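Local coordinates for metal cation efflux system protein CzcD (Cupriavidus metallidurans, PDB 6VD9), which binds and transports zinc as a cation diffusion facilitator, conferring low-level metal resistance probably by efflux from cytoplasm to periplasm, and is represented here by its C-terminal domain, at residues L5-V8 against E9-I12; P54-K57 against Q58-A61. All coordinates share one frame; numbering follows the deposited sequence.

Interaction 1 (L5-V8 against E9-I12)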
loop_
_atom_site.group_PDB
_atom_site.type_symbol
_atom_site.label_atom_id
_atom_site.label_comp_id
_atom_site.label_asym_id
_atom_site.label_seq_id
_atom_site.Cartn_x
_atom_site.Cartn_y
_atom_site.Cartn_z
ATOM N N LEU A 5 12.339 12.278 -9.152
ATOM C CA LEU A 5 11.450 12.260 -7.955
ATOM C C LEU A 5 10.430 13.405 -8.062
ATOM O O LEU A 5 9.304 13.190 -7.650
ATOM C CB LEU A 5 12.302 12.354 -6.686
ATOM C CG LEU A 5 11.571 12.425 -5.339
ATOM C CD1 LEU A 5 10.596 11.254 -5.178
ATOM C CD2 LEU A 5 12.578 12.455 -4.186
ATOM N N ALA A 6 10.787 14.567 -8.613
ATOM C CA ALA A 6 9.847 15.712 -8.769
ATOM C C ALA A 6 8.675 15.364 -9.676
ATOM O O ALA A 6 7.583 15.765 -9.355
ATOM C CB ALA A 6 10.546 16.948 -9.272
ATOM N N GLU A 7 8.930 14.712 -10.818
ATOM C CA GLU A 7 7.886 14.345 -11.775
ATOM C C GLU A 7 7.015 13.321 -11.064
ATOM O O GLU A 7 5.844 13.380 -11.298
ATOM C CB GLU A 7 8.444 13.761 -13.076
ATOM C CG GLU A 7 8.734 14.779 -14.167
ATOM C CD GLU A 7 7.653 15.806 -14.405
ATOM O OE1 GLU A 7 6.535 15.406 -14.758
ATOM O OE2 GLU A 7 7.940 16.999 -14.208
ATOM N N VAL A 8 7.604 12.393 -10.303
ATOM C CA VAL A 8 6.808 11.328 -9.617
ATOM C C VAL A 8 5.825 12.039 -8.677
ATOM O O VAL A 8 4.635 11.793 -8.781
ATOM C CB VAL A 8 7.681 10.286 -8.892
ATOM C CG1 VAL A 8 6.827 9.291 -8.121
ATOM C CG2 VAL A 8 8.625 9.570 -9.860
ATOM N N GLU A 9 6.315 12.948 -7.837
ATOM C CA GLU A 9 5.459 13.749 -6.911
ATOM C C GLU A 9 4.374 14.480 -7.702
ATOM O O GLU A 9 3.181 14.404 -7.332
ATOM C CB GLU A 9 6.329 14.732 -6.109
ATOM C CG GLU A 9 7.393 14.047 -5.263
ATOM C CD GLU A 9 8.454 15.026 -4.797
ATOM O OE1 GLU A 9 8.587 16.086 -5.459
ATOM O OE2 GLU A 9 9.085 14.742 -3.770
ATOM N N LYS A 10 4.749 15.203 -8.752
ATOM C CA LYS A 10 3.791 15.975 -9.585
ATOM C C LYS A 10 2.750 15.005 -10.116
ATOM O O LYS A 10 1.565 15.321 -10.092
ATOM C CB LYS A 10 4.528 16.704 -10.720
ATOM C CG LYS A 10 3.649 17.414 -11.748
ATOM C CD LYS A 10 4.393 18.389 -12.719
ATOM C CE LYS A 10 3.409 19.082 -13.650
ATOM N NZ LYS A 10 4.033 19.973 -14.661
ATOM N N GLN A 11 3.170 13.849 -10.625
ATOM C CA GLN A 11 2.202 12.964 -11.304
ATOM C C GLN A 11 1.250 12.344 -10.273
ATOM O O GLN A 11 0.098 12.073 -10.660
ATOM C CB GLN A 11 2.915 11.919 -12.161
ATOM C CG GLN A 11 3.629 12.544 -13.347
ATOM C CD GLN A 11 2.692 13.382 -14.181
ATOM O OE1 GLN A 11 1.541 13.019 -14.418
ATOM N NE2 GLN A 11 3.194 14.526 -14.617
ATOM N N ILE A 12 1.728 12.055 -9.052
ATOM C CA ILE A 12 0.876 11.509 -7.959
ATOM C C ILE A 12 -0.202 12.560 -7.650
ATOM O O ILE A 12 -1.395 12.223 -7.743
ATOM C CB ILE A 12 1.704 11.126 -6.714
ATOM C CG1 ILE A 12 2.550 9.885 -7.005
ATOM C CG2 ILE A 12 0.813 10.914 -5.514
ATOM C CD1 ILE A 12 3.428 9.457 -5.876
#
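The N-H of Gln11 donates to Glu7 O over 2.8 Å between N and O, the shortest of four successive i to i+4 bonds that make 5-12 a regular stretch of alpha-helix. The same pair meets again through its side chains. Both are bent at chi2 (-46° in Glu7, -55° in Gln11) and run abreast, so that Gln11 NE2 lies 3.5 Å from Glu7 OE1 in a weak hydrogen bond, with carboxylate and amide planes turned 32° apart. Lys10 follows Glu7 alongside, but its extended chain carries the ammonium away from the carboxylate: NZ stays 4.9 Å from Glu7 OE2, and the methylene CD comes to 4.1 Å from that oxygen. Two residues earlier, the extended Glu9 side chain crosses that of Leu5 at a slant, its OE2 3.7 Å from Leu5 CG. On the inner side Val8 CG1 meets Ile12 CD1 at 4.1 Å, a purely apolar i to i+4 contact. The helix is thus amphipathic. Helix 5-13 lays Val8 and Ile12 on strand 18-28, against Ile26 and Phe21 respectively, while Glu7 and Gln11 border helix 53-64 at Phe64, where Gln11 OE1 takes a weak hydrogen bond from Lys63 NZ.

Interaction 2 (P54-K57 against Q58-A61)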
loop_
_atom_site.group_PDB
_atom_site.type_symbol
_atom_site.label_atom_id
_atom_site.label_comp_id
_atom_site.label_asym_id
_atom_site.label_seq_id
_atom_site.Cartn_x
_atom_site.Cartn_y
_atom_site.Cartn_z
ATOM N N PRO A 54 -5.840 1.955 -9.763
ATOM C CA PRO A 54 -5.508 1.513 -11.115
ATOM C C PRO A 54 -4.817 2.618 -11.920
ATOM O O PRO A 54 -3.871 2.312 -12.648
ATOM C CB PRO A 54 -6.867 1.138 -11.742
ATOM C CG PRO A 54 -7.798 0.974 -10.577
ATOM C CD PRO A 54 -7.276 1.889 -9.481
ATOM N N GLU A 55 -5.243 3.878 -11.729
ATOM C CA GLU A 55 -4.637 5.052 -12.411
ATOM C C GLU A 55 -3.210 5.278 -11.914
ATOM O O GLU A 55 -2.335 5.548 -12.740
ATOM C CB GLU A 55 -5.484 6.306 -12.209
ATOM C CG GLU A 55 -6.839 6.191 -12.881
ATOM C CD GLU A 55 -7.969 5.410 -12.223
ATOM O OE1 GLU A 55 -7.782 4.780 -11.135
ATOM O OE2 GLU A 55 -9.091 5.415 -12.837
ATOM N N LEU A 56 -2.959 5.193 -10.600
ATOM C CA LEU A 56 -1.573 5.336 -10.088
ATOM C C LEU A 56 -0.698 4.189 -10.619
ATOM O O LEU A 56 0.428 4.472 -10.980
ATOM C CB LEU A 56 -1.569 5.374 -8.564
ATOM C CG LEU A 56 -2.161 6.634 -7.928
ATOM C CD1 LEU A 56 -2.252 6.465 -6.419
ATOM C CD2 LEU A 56 -1.299 7.843 -8.229
ATOM N N LYS A 57 -1.168 2.958 -10.590
ATOM C CA LYS A 57 -0.387 1.796 -11.111
ATOM C C LYS A 57 -0.027 2.079 -12.582
ATOM O O LYS A 57 1.145 1.908 -12.941
ATOM C CB LYS A 57 -1.153 0.483 -10.968
ATOM C CG LYS A 57 -1.254 -0.083 -9.541
ATOM C CD LYS A 57 -2.256 -1.218 -9.475
ATOM C CE LYS A 57 -2.266 -2.004 -8.183
ATOM N NZ LYS A 57 -3.268 -3.111 -8.222
ATOM N N GLN A 58 -0.997 2.478 -13.396
ATOM C CA GLN A 58 -0.837 2.694 -14.865
ATOM C C GLN A 58 0.198 3.803 -15.103
ATOM O O GLN A 58 1.162 3.587 -15.859
ATOM C CB GLN A 58 -2.210 2.986 -15.484
ATOM C CG GLN A 58 -2.198 3.370 -16.965
ATOM C CD GLN A 58 -3.550 3.877 -17.437
ATOM O OE1 GLN A 58 -4.226 4.691 -16.789
ATOM N NE2 GLN A 58 -3.958 3.414 -18.608
ATOM N N MET A 59 0.096 4.906 -14.359
ATOM C CA MET A 59 0.972 6.086 -14.540
ATOM C C MET A 59 2.394 5.718 -14.111
ATOM O O MET A 59 3.369 6.151 -14.768
ATOM C CB MET A 59 0.417 7.286 -13.759
ATOM C CG MET A 59 1.366 8.452 -13.698
ATOM S SD MET A 59 2.550 8.322 -12.368
ATOM C CE MET A 59 1.491 8.501 -10.925
ATOM N N LEU A 60 2.564 4.954 -13.025
ATOM C CA LEU A 60 3.920 4.679 -12.483
ATOM C C LEU A 60 4.668 3.741 -13.439
ATOM O O LEU A 60 5.882 3.920 -13.627
ATOM C CB LEU A 60 3.784 4.094 -11.080
ATOM C CG LEU A 60 3.316 5.105 -10.035
ATOM C CD1 LEU A 60 2.931 4.384 -8.756
ATOM C CD2 LEU A 60 4.400 6.153 -9.791
ATOM N N ALA A 61 3.932 2.837 -14.057
ATOM C CA ALA A 61 4.488 1.881 -15.046
ATOM C C ALA A 61 4.865 2.662 -16.310
ATOM O O ALA A 61 6.029 2.580 -16.712
ATOM C CB ALA A 61 3.524 0.782 -15.311
HETATM O O HOH W 1 -3.156 6.854 -15.118
#
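Met59 sets CG opposite its backbone N (chi1 170°) and then bends at both chi2 and chi3, which curls the methyl group back toward Leu56. There CE reaches Leu56 CD2 at 3.9 Å; the two side chains run alongside each other, an apolar i to i+3 contact. Leu60 instead places CG beside its own N (chi1 -71°), which leans it over the preceding turn: its CG is 3.1 Å from Leu56 O, which also accepts the N-H of Leu60 at 3.0 Å from N to O. Four i to i+4 bonds of this kind run from Pro54 to Ala61. Glu55 O is gripped twice, by Met59 N at 3.0 Å and by a water that donates to it at 2.8 Å from the water oxygen. That water also donates to Gln58 OE1, at 2.9 Å, and so bridges the extended glutamine side chain back to the turn before it. Lys57 stretches away from the helix, and its NZ forms a salt bridge with Glu74 of the second subunit, joining the two subunits of the dimerisation domain at a residue that also belongs to the nickel site. Within its own chain, helix 53-64 rests Leu56 on Ile71 and Phe73 and Leu60 on Val69 and Ile71 of strand 68-74, while Met59 touches Thr15 in the loop after helix 5-13.

How the interactions relate
Interactions 1 and 2 are single-helix contacts in series along the chain, and the two helices pack on the sheet of this dimerisation domain, predicted to be cytoplasmic. Each has two buried aliphatic residues: those of interaction 1 meet strand 18-28 and those of interaction 2 meet strand 68-74, the two outermost strands within the chain. The helices touch directly where Met59 SD lies 3.6 Å from Gln11 CB. Their polar sides differ. In interaction 1 a side-chain amide meets a carboxylate weakly within the helix; in interaction 2 a water joins side chain to backbone, and a lysine turns to the second subunit, whereas no other chain of the assembly touches 5-12.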